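PDB 5T9X: glycoside Hydrolase from Bacteroides uniformis, which probably hydrolyses agarose-type polysaccharides as a family 16 glycoside hydrolase, serving the agarose metabolic pathway of a human gut symbiont. Local coordinates for residues Y160-E165 with I334-P339; D260-E265 with S277-I282; A176-M181 with I300-D305. One frame throughout, in Å; residues are numbered along the deposited sequence.

Contact 1. Residues Y160-E165 with I334-P339; sequences YPVYVE and IRIYKP
Residues V162-E165 run antiparallel to I334-P339, their axes 4.7 Å apart at 166°, with Y163-Y337 and E165-R335 as hydrogen-bonded pairs and V164-I336 as the non-hydrogen-bonded pair between them. Each hydrogen-bonded pair is closed by two backbone bonds, and CA-H...O contacts from V162, V164, I334 and I336 fill the intervals.

The side chains divide between the two faces of the sheet. On one, E165 and R335 run alongside each other. With CG between its backbone N and carbonyl carbon (chi1 70°), R335 then runs straight to its guanidinium, which turns its NE and NH2 edge to a single oxygen: E165 OE1 takes R335 NE at 2.9 Å and R335 NH2 at 2.7 Å, both from the same face of the carboxylate. The two flat groups are 32° apart, so the salt bridge is twisted rather than coplanar. R335 NH1 bonds to the backbone O of F55, which brings the N-terminal segment over this face, and weakly to Y337 OH. Beside the pair, the rings of Y163 and Y337 approach through their CD2 atoms at 4.2 Å.

The opposite face is largely aliphatic. V162 CG2 and I336 CG2 meet at 3.5 Å, and V164 touches I334 and I336 more loosely; both isoleucines pack on I299 of the other sheet. Before strand 162-169 begins, K338 bends at its third and fourth torsions to bring NZ 2.7 Å from P161 O, while a water links NZ to Y160 O. P161, which follows a cis peptide bond, lays CB against P339 CG at 3.7 Å.

While the first face lies under the N-terminal segment, the aliphatic face packed on a second sheet is as expected for the beta-jelly-roll sandwich of family 16 glycoside hydrolases.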
loop_
_atom_site.group_PDB
_atom_site.type_symbol
_atom_site.label_atom_id
_atom_site.label_comp_id
_atom_site.label_asym_id
_atom_site.label_seq_id
_atom_site.Cartn_x
_atom_site.Cartn_y
_atom_site.Cartn_z
ATOM N N TYR A 160 -1.371 -13.378 -10.811
ATOM C CA TYR A 160 -1.264 -14.642 -10.096
ATOM C C TYR A 160 -0.607 -15.710 -10.995
ATOM O O TYR A 160 -0.785 -15.628 -12.206
ATOM C CB TYR A 160 -2.665 -15.113 -9.637
ATOM C CG TYR A 160 -3.543 -15.705 -10.738
ATOM C CD1 TYR A 160 -3.457 -17.057 -11.059
ATOM C CD2 TYR A 160 -4.426 -14.924 -11.461
ATOM C CE1 TYR A 160 -4.218 -17.605 -12.069
ATOM C CE2 TYR A 160 -5.206 -15.476 -12.468
ATOM C CZ TYR A 160 -5.071 -16.809 -12.778
ATOM O OH TYR A 160 -5.815 -17.389 -13.745
ATOM N N PRO A 161 0.135 -16.686 -10.439
ATOM C CA PRO A 161 0.521 -16.764 -9.012
ATOM C C PRO A 161 1.739 -15.870 -8.726
ATOM O O PRO A 161 2.654 -15.798 -9.555
ATOM C CB PRO A 161 0.846 -18.244 -8.781
ATOM C CG PRO A 161 0.713 -18.921 -10.078
ATOM C CD PRO A 161 0.535 -17.894 -11.171
ATOM N N VAL A 162 1.729 -15.134 -7.617
ATOM C CA VAL A 162 2.787 -14.166 -7.358
ATOM C C VAL A 162 2.819 -13.857 -5.868
ATOM O O VAL A 162 1.773 -13.876 -5.214
ATOM C CB VAL A 162 2.660 -12.902 -8.239
ATOM C CG1 VAL A 162 1.360 -12.160 -7.992
ATOM C CG2 VAL A 162 3.832 -11.964 -8.041
ATOM N N TYR A 163 4.038 -13.664 -5.336
ATOM C CA TYR A 163 4.230 -13.264 -3.947
ATOM C C TYR A 163 4.862 -11.915 -3.978
ATOM O O TYR A 163 5.890 -11.762 -4.609
ATOM C CB TYR A 163 5.107 -14.249 -3.198
ATOM C CG TYR A 163 5.298 -13.858 -1.764
ATOM C CD1 TYR A 163 4.227 -13.872 -0.875
ATOM C CD2 TYR A 163 6.541 -13.463 -1.280
ATOM C CE1 TYR A 163 4.381 -13.494 0.452
ATOM C CE2 TYR A 163 6.699 -13.083 0.053
ATOM C CZ TYR A 163 5.612 -13.100 0.901
ATOM O OH TYR A 163 5.752 -12.741 2.215
ATOM N N VAL A 164 4.218 -10.923 -3.360
ATOM C CA VAL A 164 4.748 -9.535 -3.333
ATOM C C VAL A 164 4.907 -9.156 -1.876
ATOM O O VAL A 164 3.947 -9.299 -1.107
ATOM C CB VAL A 164 3.794 -8.542 -4.006
ATOM C CG1 VAL A 164 4.377 -7.127 -3.995
ATOM C CG2 VAL A 164 3.446 -8.987 -5.428
ATOM N N GLU A 165 6.109 -8.720 -1.483
ATOM C CA GLU A 165 6.425 -8.442 -0.071
ATOM C C GLU A 165 7.143 -7.124 0.006
ATOM O O GLU A 165 8.100 -6.942 -0.715
ATOM C CB GLU A 165 7.287 -9.561 0.546
ATOM C CG GLU A 165 7.322 -9.619 2.075
ATOM C CD GLU A 165 8.190 -10.767 2.634
ATOM O OE1 GLU A 165 9.427 -10.679 2.459
ATOM O OE2 GLU A 165 7.692 -11.732 3.278
ATOM N N ILE A 334 11.187 -3.932 -1.883
ATOM C CA ILE A 334 9.999 -4.639 -2.318
ATOM C C ILE A 334 10.424 -5.741 -3.278
ATOM O O ILE A 334 11.126 -5.479 -4.253
ATOM C CB ILE A 334 8.952 -3.676 -2.925
ATOM C CG1 ILE A 334 7.669 -4.422 -3.232
ATOM C CG2 ILE A 334 9.457 -2.980 -4.189
ATOM C CD1 ILE A 334 6.538 -3.471 -3.580
ATOM N N ARG A 335 10.008 -6.972 -2.974
ATOM C CA ARG A 335 10.421 -8.148 -3.727
ATOM C C ARG A 335 9.226 -8.944 -4.195
ATOM O O ARG A 335 8.214 -8.965 -3.525
ATOM C CB ARG A 335 11.360 -9.003 -2.880
ATOM C CG ARG A 335 10.733 -9.711 -1.705
ATOM C CD ARG A 335 11.804 -10.451 -0.945
ATOM N NE ARG A 335 11.282 -11.102 0.252
ATOM C CZ ARG A 335 11.867 -12.109 0.903
ATOM N NH1 ARG A 335 12.992 -12.663 0.449
ATOM N NH2 ARG A 335 11.314 -12.592 2.026
ATOM N N ILE A 336 9.383 -9.616 -5.337
ATOM C CA ILE A 336 8.302 -10.251 -6.088
ATOM C C ILE A 336 8.816 -11.574 -6.621
ATOM O O ILE A 336 9.857 -11.600 -7.276
ATOM C CB ILE A 336 7.913 -9.378 -7.287
ATOM C CG1 ILE A 336 7.617 -7.949 -6.838
ATOM C CG2 ILE A 336 6.701 -9.924 -8.013
ATOM C CD1 ILE A 336 7.212 -7.050 -7.974
ATOM N N TYR A 337 8.100 -12.668 -6.346
ATOM C CA TYR A 337 8.469 -14.007 -6.794
ATOM C C TYR A 337 7.269 -14.660 -7.447
ATOM O O TYR A 337 6.120 -14.469 -7.007
ATOM C CB TYR A 337 8.913 -14.930 -5.637
ATOM C CG TYR A 337 10.117 -14.466 -4.833
ATOM C CD1 TYR A 337 11.417 -14.943 -5.104
ATOM C CD2 TYR A 337 9.966 -13.556 -3.780
ATOM C CE1 TYR A 337 12.521 -14.517 -4.360
ATOM C CE2 TYR A 337 11.054 -13.129 -3.049
ATOM C CZ TYR A 337 12.317 -13.613 -3.343
ATOM O OH TYR A 337 13.364 -13.173 -2.611
ATOM N N LYS A 338 7.545 -15.453 -8.482
ATOM C CA LYS A 338 6.557 -16.317 -9.096
ATOM C C LYS A 338 7.072 -17.736 -9.048
ATOM O O LYS A 338 8.276 -17.965 -9.144
ATOM C CB LYS A 338 6.326 -15.939 -10.548
ATOM C CG LYS A 338 5.867 -14.506 -10.772
ATOM C CD LYS A 338 5.572 -14.327 -12.263
ATOM C CE LYS A 338 4.107 -14.059 -12.561
ATOM N NZ LYS A 338 3.064 -15.016 -12.133
ATOM N N PRO A 339 6.162 -18.698 -8.914
ATOM C CA PRO A 339 6.518 -20.103 -9.015
ATOM C C PRO A 339 6.876 -20.548 -10.443
ATOM O O PRO A 339 6.214 -20.167 -11.381
ATOM C CB PRO A 339 5.267 -20.822 -8.512
ATOM C CG PRO A 339 4.155 -19.870 -8.630
ATOM C CD PRO A 339 4.713 -18.494 -8.834
HETATM O O HOH W 1 1.154 -16.060 -13.914
#

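Contact 2. Residues D260-E265 with S277-I282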
loop_
_atom_site.group_PDB
_atom_site.type_symbol
_atom_site.label_atom_id
_atom_site.label_comp_id
_atom_site.label_asym_id
_atom_site.label_seq_id
_atom_site.Cartn_x
_atom_site.Cartn_y
_atom_site.Cartn_z
ATOM N N ASP A 260 -4.378 -17.628 -6.764
ATOM C CA ASP A 260 -5.259 -17.768 -7.918
ATOM C C ASP A 260 -6.402 -16.748 -7.743
ATOM O O ASP A 260 -6.378 -15.994 -6.782
ATOM C CB ASP A 260 -5.699 -19.228 -8.071
ATOM C CG ASP A 260 -6.537 -19.706 -6.932
ATOM O OD1 ASP A 260 -7.493 -19.008 -6.543
ATOM O OD2 ASP A 260 -6.259 -20.815 -6.422
ATOM N N PRO A 261 -7.391 -16.700 -8.654
ATOM C CA PRO A 261 -8.393 -15.626 -8.481
ATOM C C PRO A 261 -9.320 -15.702 -7.266
ATOM O O PRO A 261 -10.017 -14.726 -6.997
ATOM C CB PRO A 261 -9.211 -15.694 -9.779
ATOM C CG PRO A 261 -8.303 -16.358 -10.768
ATOM C CD PRO A 261 -7.571 -17.386 -9.951
ATOM N N PHE A 262 -9.317 -16.826 -6.550
ATOM C CA PHE A 262 -10.073 -16.983 -5.320
ATOM C C PHE A 262 -9.224 -17.308 -4.091
ATOM O O PHE A 262 -9.755 -17.803 -3.117
ATOM C CB PHE A 262 -11.169 -18.032 -5.553
ATOM C CG PHE A 262 -12.171 -17.600 -6.580
ATOM C CD1 PHE A 262 -13.142 -16.675 -6.260
ATOM C CD2 PHE A 262 -12.079 -18.041 -7.902
ATOM C CE1 PHE A 262 -14.039 -16.214 -7.210
ATOM C CE2 PHE A 262 -12.971 -17.591 -8.862
ATOM C CZ PHE A 262 -13.957 -16.678 -8.510
ATOM N N ASN A 263 -7.920 -17.006 -4.115
ATOM C CA ASN A 263 -7.051 -17.267 -2.978
ATOM C C ASN A 263 -5.959 -16.225 -2.798
ATOM O O ASN A 263 -5.069 -16.100 -3.631
ATOM C CB ASN A 263 -6.428 -18.654 -3.067
ATOM C CG ASN A 263 -7.427 -19.764 -2.727
ATOM O OD1 ASN A 263 -7.778 -19.986 -1.554
ATOM N ND2 ASN A 263 -7.927 -20.445 -3.769
ATOM N N LEU A 264 -6.086 -15.478 -1.706
ATOM C CA LEU A 264 -5.033 -14.638 -1.153
ATOM C C LEU A 264 -4.616 -15.151 0.216
ATOM O O LEU A 264 -5.447 -15.664 0.959
ATOM C CB LEU A 264 -5.506 -13.190 -0.984
ATOM C CG LEU A 264 -6.147 -12.608 -2.222
ATOM C CD1 LEU A 264 -6.833 -11.279 -1.914
ATOM C CD2 LEU A 264 -5.123 -12.471 -3.330
ATOM N N GLU A 265 -3.330 -15.004 0.535
ATOM C CA GLU A 265 -2.768 -15.304 1.872
ATOM C C GLU A 265 -1.874 -14.134 2.218
ATOM O O GLU A 265 -1.054 -13.736 1.380
ATOM C CB GLU A 265 -1.971 -16.612 1.885
ATOM C CG GLU A 265 -2.845 -17.871 1.922
ATOM C CD GLU A 265 -2.078 -19.215 1.793
ATOM O OE1 GLU A 265 -0.825 -19.215 1.700
ATOM O OE2 GLU A 265 -2.738 -20.293 1.783
ATOM N N SER A 277 -10.112 -16.904 1.097
ATOM C CA SER A 277 -10.330 -18.043 0.192
ATOM C C SER A 277 -11.819 -18.298 -0.101
ATOM O O SER A 277 -12.635 -18.436 0.829
ATOM C CB SER A 277 -9.744 -19.300 0.842
ATOM O OG SER A 277 -9.795 -20.396 -0.048
ATOM N N GLY A 278 -12.158 -18.362 -1.386
ATOM C CA GLY A 278 -13.497 -18.700 -1.818
ATOM C C GLY A 278 -14.328 -17.493 -2.190
ATOM O O GLY A 278 -14.134 -16.386 -1.669
ATOM N N LYS A 279 -15.265 -17.755 -3.094
ATOM C CA LYS A 279 -16.163 -16.779 -3.700
ATOM C C LYS A 279 -16.905 -15.934 -2.662
ATOM O O LYS A 279 -17.076 -14.754 -2.825
ATOM C CB LYS A 279 -17.190 -17.529 -4.567
ATOM C CG LYS A 279 -17.997 -16.637 -5.489
ATOM C CD LYS A 279 -19.348 -17.254 -5.867
ATOM C CE LYS A 279 -20.069 -16.398 -6.913
ATOM N NZ LYS A 279 -20.489 -15.061 -6.389
ATOM N N ASN A 280 -17.333 -16.556 -1.585
ATOM C CA ASN A 280 -18.104 -15.861 -0.575
ATOM C C ASN A 280 -17.375 -14.678 0.084
ATOM O O ASN A 280 -18.012 -13.723 0.543
ATOM C CB ASN A 280 -18.588 -16.838 0.492
ATOM C CG ASN A 280 -19.740 -16.274 1.304
ATOM O OD1 ASN A 280 -19.651 -16.155 2.528
ATOM N ND2 ASN A 280 -20.824 -15.912 0.626
ATOM N N ILE A 281 -16.054 -14.727 0.125
ATOM C CA ILE A 281 -15.286 -13.630 0.693
ATOM C C ILE A 281 -14.511 -12.833 -0.368
ATOM O O ILE A 281 -14.213 -11.641 -0.150
ATOM C CB ILE A 281 -14.411 -14.123 1.868
ATOM C CG1 ILE A 281 -13.791 -12.927 2.612
ATOM C CG2 ILE A 281 -13.343 -15.083 1.387
ATOM C CD1 ILE A 281 -13.240 -13.249 3.981
ATOM N N ILE A 282 -14.194 -13.452 -1.508
ATOM C CA ILE A 282 -13.543 -12.729 -2.591
ATOM C C ILE A 282 -14.490 -11.784 -3.357
ATOM O O ILE A 282 -14.141 -10.643 -3.655
ATOM C CB ILE A 282 -12.898 -13.713 -3.596
ATOM C CG1 ILE A 282 -11.760 -14.476 -2.919
ATOM C CG2 ILE A 282 -12.361 -12.986 -4.849
ATOM C CD1 ILE A 282 -10.490 -13.690 -2.678
#
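The phenyl ring of F262 overlaps the start of the short helix 279-282, its CD1 lying 4.0 Å from K279 CA and as far from I282 CB. It stands on a type I turn, D260 to N263, that joins strands 252-260 and 263-268 as a beta hairpin; strand 271-277 pairs next to it and leads directly into the helix, so the contact packs the hairpin turn on the end of the neighbouring strand.

I282 points toward the turn and fills the angle behind F262. Its CG2 branch, anti to the backbone N, reaches P261 O at 3.6 Å, while CG1 lies against F262 CA and CD1 extends to L264 CD1. V276 touches I282 as well, continuing the apolar patch.

The polar half of the contact is built round N263, which forms a non-hydrogen-bonded antiparallel pair with S277. S277 OG donates to N263 OD1 at 2.6 Å, approaching 26° from the plane of that carbonyl. The other end of the amide faces back into its own turn: N263 ND2 reaches D260 OD1 and D260 OD2 on their syn sides, each at 3.2 Å. D260 OD1 also accepts from F262 N, making an Asx turn, so one carboxylate braces the turn backbone and fixes the rotation of the amide that meets S277. With an alanine here, S277 OG would probably lose its acceptor and D260 its amide partner, leaving F262 N to hold the carboxylate in the turn.

Backbone bonds complete the join. G278 N donates to F262 O at 3.0 Å, nearly straight (167°) and in the carbonyl plane, and S277 CA adds a CA-H...O contact to the same oxygen. G278 then serves as N-cap residue, and its own O accepts from both I281 N and I282 N.

Contact 3. Residues A176-M181 with I300-D305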
loop_
_atom_site.group_PDB
_atom_site.type_symbol
_atom_site.label_atom_id
_atom_site.label_comp_id
_atom_site.label_asym_id
_atom_site.label_seq_id
_atom_site.Cartn_x
_atom_site.Cartn_y
_atom_site.Cartn_z
ATOM N N ALA A 176 -2.347 7.927 5.619
ATOM C CA ALA A 176 -2.220 6.518 5.283
ATOM C C ALA A 176 -0.859 6.266 4.646
ATOM O O ALA A 176 -0.419 7.059 3.826
ATOM C CB ALA A 176 -3.317 6.106 4.327
ATOM N N SER A 177 -0.205 5.181 5.056
ATOM C CA SER A 177 0.972 4.627 4.361
ATOM C C SER A 177 0.510 3.361 3.631
ATOM O O SER A 177 -0.098 2.478 4.262
ATOM C CB SER A 177 2.055 4.272 5.368
ATOM O OG SER A 177 2.428 5.382 6.173
ATOM N N ASP A 178 0.732 3.296 2.311
ATOM C CA ASP A 178 0.096 2.273 1.457
ATOM C C ASP A 178 1.040 1.593 0.486
ATOM O O ASP A 178 1.794 2.262 -0.251
ATOM C CB ASP A 178 -1.007 2.877 0.574
ATOM C CG ASP A 178 -2.141 3.541 1.366
ATOM O OD1 ASP A 178 -2.788 2.879 2.225
ATOM O OD2 ASP A 178 -2.403 4.732 1.098
ATOM N N VAL A 179 0.916 0.269 0.436
ATOM C CA VAL A 179 1.506 -0.568 -0.619
ATOM C C VAL A 179 0.394 -1.441 -1.163
ATOM O O VAL A 179 -0.212 -2.185 -0.403
ATOM C CB VAL A 179 2.650 -1.457 -0.081
ATOM C CG1 VAL A 179 3.259 -2.312 -1.188
ATOM C CG2 VAL A 179 3.721 -0.580 0.525
ATOM N N TRP A 180 0.117 -1.359 -2.470
ATOM C CA TRP A 180 -1.086 -2.008 -3.036
ATOM C C TRP A 180 -1.046 -2.231 -4.533
ATOM O O TRP A 180 -0.152 -1.779 -5.222
ATOM C CB TRP A 180 -2.357 -1.241 -2.634
ATOM C CG TRP A 180 -2.389 0.204 -3.022
ATOM C CD1 TRP A 180 -1.553 1.184 -2.600
ATOM C CD2 TRP A 180 -3.358 0.843 -3.866
ATOM N NE1 TRP A 180 -1.907 2.405 -3.161
ATOM C CE2 TRP A 180 -3.029 2.228 -3.920
ATOM C CE3 TRP A 180 -4.454 0.386 -4.583
ATOM C CZ2 TRP A 180 -3.774 3.169 -4.677
ATOM C CZ3 TRP A 180 -5.215 1.319 -5.334
ATOM C CH2 TRP A 180 -4.859 2.696 -5.378
ATOM N N MET A 181 -2.014 -2.980 -5.024
ATOM C CA MET A 181 -2.015 -3.406 -6.403
ATOM C C MET A 181 -3.378 -3.097 -6.969
ATOM O O MET A 181 -4.369 -3.286 -6.305
ATOM C CB MET A 181 -1.696 -4.893 -6.489
ATOM C CG MET A 181 -0.400 -5.236 -5.798
ATOM S SD MET A 181 0.259 -6.840 -6.238
ATOM C CE MET A 181 -0.812 -7.944 -5.344
ATOM N N ILE A 300 1.449 -0.201 -6.546
ATOM C CA ILE A 300 1.410 1.192 -6.136
ATOM C C ILE A 300 1.921 1.349 -4.699
ATOM O O ILE A 300 1.584 0.567 -3.817
ATOM C CB ILE A 300 -0.011 1.787 -6.294
ATOM C CG1 ILE A 300 -0.534 1.536 -7.710
ATOM C CG2 ILE A 300 -0.027 3.301 -6.028
ATOM C CD1 ILE A 300 -1.936 2.032 -7.909
ATOM N N ILE A 301 2.759 2.355 -4.486
ATOM C CA ILE A 301 3.245 2.685 -3.174
ATOM C C ILE A 301 2.937 4.157 -3.010
ATOM O O ILE A 301 3.362 4.959 -3.861
ATOM C CB ILE A 301 4.775 2.453 -3.069
ATOM C CG1 ILE A 301 5.143 1.023 -3.466
ATOM C CG2 ILE A 301 5.268 2.736 -1.654
ATOM C CD1 ILE A 301 6.635 0.777 -3.600
ATOM N N ASN A 302 2.232 4.537 -1.943
ATOM C CA ASN A 302 1.973 5.962 -1.724
ATOM C C ASN A 302 1.683 6.357 -0.292
ATOM O O ASN A 302 1.623 5.511 0.601
ATOM C CB ASN A 302 0.825 6.401 -2.641
ATOM C CG ASN A 302 -0.542 5.834 -2.236
ATOM O OD1 ASN A 302 -0.788 5.512 -1.096
ATOM N ND2 ASN A 302 -1.462 5.796 -3.184
ATOM N N MET A 303 1.474 7.651 -0.079
ATOM C CA MET A 303 0.662 8.081 1.055
ATOM C C MET A 303 -0.601 8.818 0.594
ATOM O O MET A 303 -0.646 9.370 -0.497
ATOM C CB MET A 303 1.456 8.938 2.015
ATOM C CG MET A 303 2.741 8.332 2.560
ATOM S SD MET A 303 3.705 9.536 3.556
ATOM C CE MET A 303 2.789 9.441 5.075
ATOM N N GLU A 304 -1.621 8.803 1.445
ATOM C CA GLU A 304 -2.918 9.415 1.168
ATOM C C GLU A 304 -3.413 10.126 2.425
ATOM O O GLU A 304 -3.342 9.583 3.515
ATOM C CB GLU A 304 -3.957 8.350 0.766
ATOM C CG GLU A 304 -3.679 7.645 -0.553
ATOM C CD GLU A 304 -4.650 6.509 -0.915
ATOM O OE1 GLU A 304 -5.622 6.231 -0.152
ATOM O OE2 GLU A 304 -4.418 5.867 -1.991
ATOM N N ASP A 305 -3.905 11.350 2.261
ATOM C CA ASP A 305 -4.780 11.993 3.245
ATOM C C ASP A 305 -6.209 11.643 2.854
ATOM O O ASP A 305 -6.831 12.341 2.051
ATOM C CB ASP A 305 -4.593 13.510 3.217
ATOM C CG ASP A 305 -5.121 14.187 4.441
ATOM O OD1 ASP A 305 -5.785 13.519 5.283
ATOM O OD2 ASP A 305 -4.835 15.396 4.556
#
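I300 lies across one face of the W180 indole, its CB 3.9 Å from the centroid of the five-membered ring, a CH-pi contact. I300 CG2 follows at 3.5 Å from W180 NE1, and CD1 reaches the six-membered ring. The indole is brought back over the partner strand by its first torsion (57°), which sets CG between backbone N and carbonyl carbon.

N302 meets the same indole at its edge, amide and ring planes 59° apart. As modelled, N302 ND2 donates to E304 OE2 at 3.2 Å, on the anti side of the carboxylate, whose other oxygen accepts from Q306. N302 OD1, however, lies 2.8 Å from D178 OD2, two acceptors, and N302 ND2 3.4 Å from W180 NE1, two donors, so the rotation of the amide, and with it the bond to E304, is doubtful. D178 OD2 and E304 OE1, like charges, are 3.8 Å apart.

Beneath them the strands run antiparallel at 159°, with A176-E304, D178-N302 and W180-I300 as hydrogen-bonded pairs. V179, I301 and M303 point to the other face, where F329 of the second sheet covers them.

An imidazole, probably from the crystallisation liquor, lies about 3 Å from the side chain of E304 (nearest atoms), and D178 and W180 touch strand 188-195, whose EIDIIE sequence matches the family 16 active-site signature. The polar face thus probably lines the substrate cleft of the jelly roll.

Overall arrangement
Followed from the N terminus, the chain enters contact 1 at 160-165 and, one strand later, contact 3 at 176-181. It then makes contact 2 entirely within a local excursion, 260-265 with 277-282, before 300-305 closes contact 3 and 334-339 closes contact 1. The three are therefore nested without crossing. Contacts 1 and 2 both reach one antiparallel sheet and touch where the Y160 ring packs on D260 and P261. Contact 3 lies in the other sheet, near the centre of the chain; V164 meets M181, and I334 meets V179 and I301, across the sandwich interior. Contacts 2 and 3 do not touch.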